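Local coordinates for protein Adp-heptose LPS heptosyltransferase II (Escherichia coli, PDB 1PSW) that transfers the second heptose of the lipopolysaccharide inner core from ADP-L-glycero-beta-D-manno-heptose onto heptosyl-Kdo2-lipid A, at residues D82-L87 against A100-R105. Numbering follows the deposited sequence.
Sequences DRAYVL and AGIPHR
Ile102 meets the start of strand 83-86 with two branches, just after Gly101 has closed helix 95-99 in a Schellman motif. Its CD1 packs on CB of Ala84 at 3.6 Å, while CG2, set anti to the backbone N, lies against the main chain at C of Arg83, also 3.6 Å away. Pro103 follows, and its ring puts CG 3.3 Å from O of Asp82. O of His104 accepts the N-H of Ala84, with N 2.8 Å away and almost in line with the C=O (169°) although the N-H itself is bent, and the same oxygen receives a CA-H...O contact from Arg83. CB of His104 rests 4.1 Å from CG of Arg83. Arg105 points to the Ala84 side of the sheet, then curls back to give NH1 to O of Ile102 (2.7 Å), with that O at the edge of the guanidinium, close to its plane; its NE bonds to O of Leu116. Ala84 in turn bonds with Thr106, continuing the parallel pairing of this beta-alpha-beta unit in the N-terminal Rossmann-like domain of a GT-B enzyme. One conventional backbone hydrogen bond thus joins these segments, Ile102 adds apolar packing, and Arg105 ties the turn leading into strand 104-108.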
loop_
_atom_site.group_PDB
_atom_site.type_symbol
_atom_site.label_atom_id
_atom_site.label_comp_id
_atom_site.label_asym_id
_atom_site.label_seq_id
_atom_site.Cartn_x
_atom_site.Cartn_y
_atom_site.Cartn_z
ATOM N N ASP A 82 -4.816 3.859 26.352
ATOM C CA ASP A 82 -4.927 5.265 26.711
ATOM C C ASP A 82 -5.655 6.044 25.614
ATOM O O ASP A 82 -6.491 6.905 25.892
ATOM C CB ASP A 82 -3.533 5.868 26.907
ATOM C CG ASP A 82 -2.798 5.283 28.100
ATOM O OD1 ASP A 82 -3.315 5.394 29.227
ATOM O OD2 ASP A 82 -1.703 4.716 27.912
ATOM N N ARG A 83 -5.325 5.738 24.362
ATOM C CA ARG A 83 -5.936 6.415 23.223
ATOM C C ARG A 83 -6.345 5.437 22.134
ATOM O O ARG A 83 -5.907 4.287 22.118
ATOM C CB ARG A 83 -4.959 7.420 22.613
ATOM C CG ARG A 83 -4.519 8.537 23.527
ATOM C CD ARG A 83 -3.671 9.536 22.755
ATOM N NE ARG A 83 -3.459 10.770 23.504
ATOM C CZ ARG A 83 -2.956 11.881 22.981
ATOM N NH1 ARG A 83 -2.611 11.912 21.699
ATOM N NH2 ARG A 83 -2.799 12.963 23.735
ATOM N N ALA A 84 -7.183 5.908 21.218
ATOM C CA ALA A 84 -7.624 5.093 20.100
ATOM C C ALA A 84 -7.770 5.978 18.868
ATOM O O ALA A 84 -8.183 7.135 18.969
ATOM C CB ALA A 84 -8.947 4.419 20.424
ATOM N N TYR A 85 -7.407 5.434 17.712
ATOM C CA TYR A 85 -7.510 6.157 16.446
ATOM C C TYR A 85 -8.270 5.271 15.468
ATOM O O TYR A 85 -7.882 4.129 15.230
ATOM C CB TYR A 85 -6.117 6.474 15.880
ATOM C CG TYR A 85 -5.320 7.461 16.701
ATOM C CD1 TYR A 85 -5.435 8.838 16.488
ATOM C CD2 TYR A 85 -4.488 7.025 17.729
ATOM C CE1 TYR A 85 -4.742 9.748 17.280
ATOM C CE2 TYR A 85 -3.795 7.935 18.527
ATOM C CZ TYR A 85 -3.928 9.289 18.300
ATOM O OH TYR A 85 -3.261 10.192 19.100
ATOM N N VAL A 86 -9.354 5.794 14.912
ATOM C CA VAL A 86 -10.154 5.039 13.958
ATOM C C VAL A 86 -9.875 5.598 12.571
ATOM O O VAL A 86 -10.200 6.753 12.286
ATOM C CB VAL A 86 -11.664 5.154 14.286
ATOM C CG1 VAL A 86 -12.480 4.271 13.354
ATOM C CG2 VAL A 86 -11.910 4.752 15.735
ATOM N N LEU A 87 -9.266 4.782 11.710
ATOM C CA LEU A 87 -8.898 5.223 10.359
ATOM C C LEU A 87 -9.958 4.997 9.293
ATOM O O LEU A 87 -10.091 5.798 8.371
ATOM C CB LEU A 87 -7.565 4.578 9.957
ATOM C CG LEU A 87 -6.420 4.891 10.939
ATOM C CD1 LEU A 87 -5.094 4.319 10.424
ATOM C CD2 LEU A 87 -6.307 6.403 11.123
ATOM N N ALA A 100 -14.424 -0.791 24.409
ATOM C CA ALA A 100 -13.179 -1.051 25.118
ATOM C C ALA A 100 -13.005 -0.093 26.290
ATOM O O ALA A 100 -12.116 -0.273 27.120
ATOM C CB ALA A 100 -11.999 -0.924 24.160
ATOM N N GLY A 101 -13.851 0.932 26.351
ATOM C CA GLY A 101 -13.766 1.895 27.433
ATOM C C GLY A 101 -12.599 2.857 27.317
ATOM O O GLY A 101 -12.151 3.421 28.315
ATOM N N ILE A 102 -12.100 3.053 26.101
ATOM C CA ILE A 102 -10.974 3.962 25.882
ATOM C C ILE A 102 -11.441 5.410 26.023
ATOM O O ILE A 102 -12.370 5.838 25.339
ATOM C CB ILE A 102 -10.363 3.739 24.487
ATOM C CG1 ILE A 102 -10.006 2.259 24.326
ATOM C CG2 ILE A 102 -9.125 4.608 24.315
ATOM C CD1 ILE A 102 -9.620 1.855 22.917
ATOM N N PRO A 103 -10.790 6.187 26.906
ATOM C CA PRO A 103 -11.139 7.590 27.152
ATOM C C PRO A 103 -11.029 8.547 25.974
ATOM O O PRO A 103 -11.903 9.394 25.776
ATOM C CB PRO A 103 -10.207 7.978 28.293
ATOM C CG PRO A 103 -8.990 7.151 28.015
ATOM C CD PRO A 103 -9.597 5.806 27.681
ATOM N N HIS A 104 -9.957 8.419 25.200
ATOM C CA HIS A 104 -9.728 9.296 24.054
ATOM C C HIS A 104 -9.809 8.540 22.735
ATOM O O HIS A 104 -8.960 7.708 22.429
ATOM C CB HIS A 104 -8.358 9.961 24.190
ATOM C CG HIS A 104 -8.174 10.696 25.481
ATOM N ND1 HIS A 104 -8.277 10.079 26.710
ATOM C CD2 HIS A 104 -7.905 11.998 25.736
ATOM C CE1 HIS A 104 -8.079 10.970 27.665
ATOM N NE2 HIS A 104 -7.851 12.143 27.101
ATOM N N ARG A 105 -10.836 8.850 21.956
ATOM C CA ARG A 105 -11.055 8.207 20.670
ATOM C C ARG A 105 -11.075 9.253 19.555
ATOM O O ARG A 105 -12.006 10.052 19.459
ATOM C CB ARG A 105 -12.372 7.434 20.718
ATOM C CG ARG A 105 -12.469 6.505 21.929
ATOM C CD ARG A 105 -13.764 5.703 21.935
ATOM N NE ARG A 105 -14.949 6.547 22.101
ATOM C CZ ARG A 105 -15.213 7.271 23.185
ATOM N NH1 ARG A 105 -14.377 7.263 24.215
ATOM N NH2 ARG A 105 -16.317 8.003 23.243
#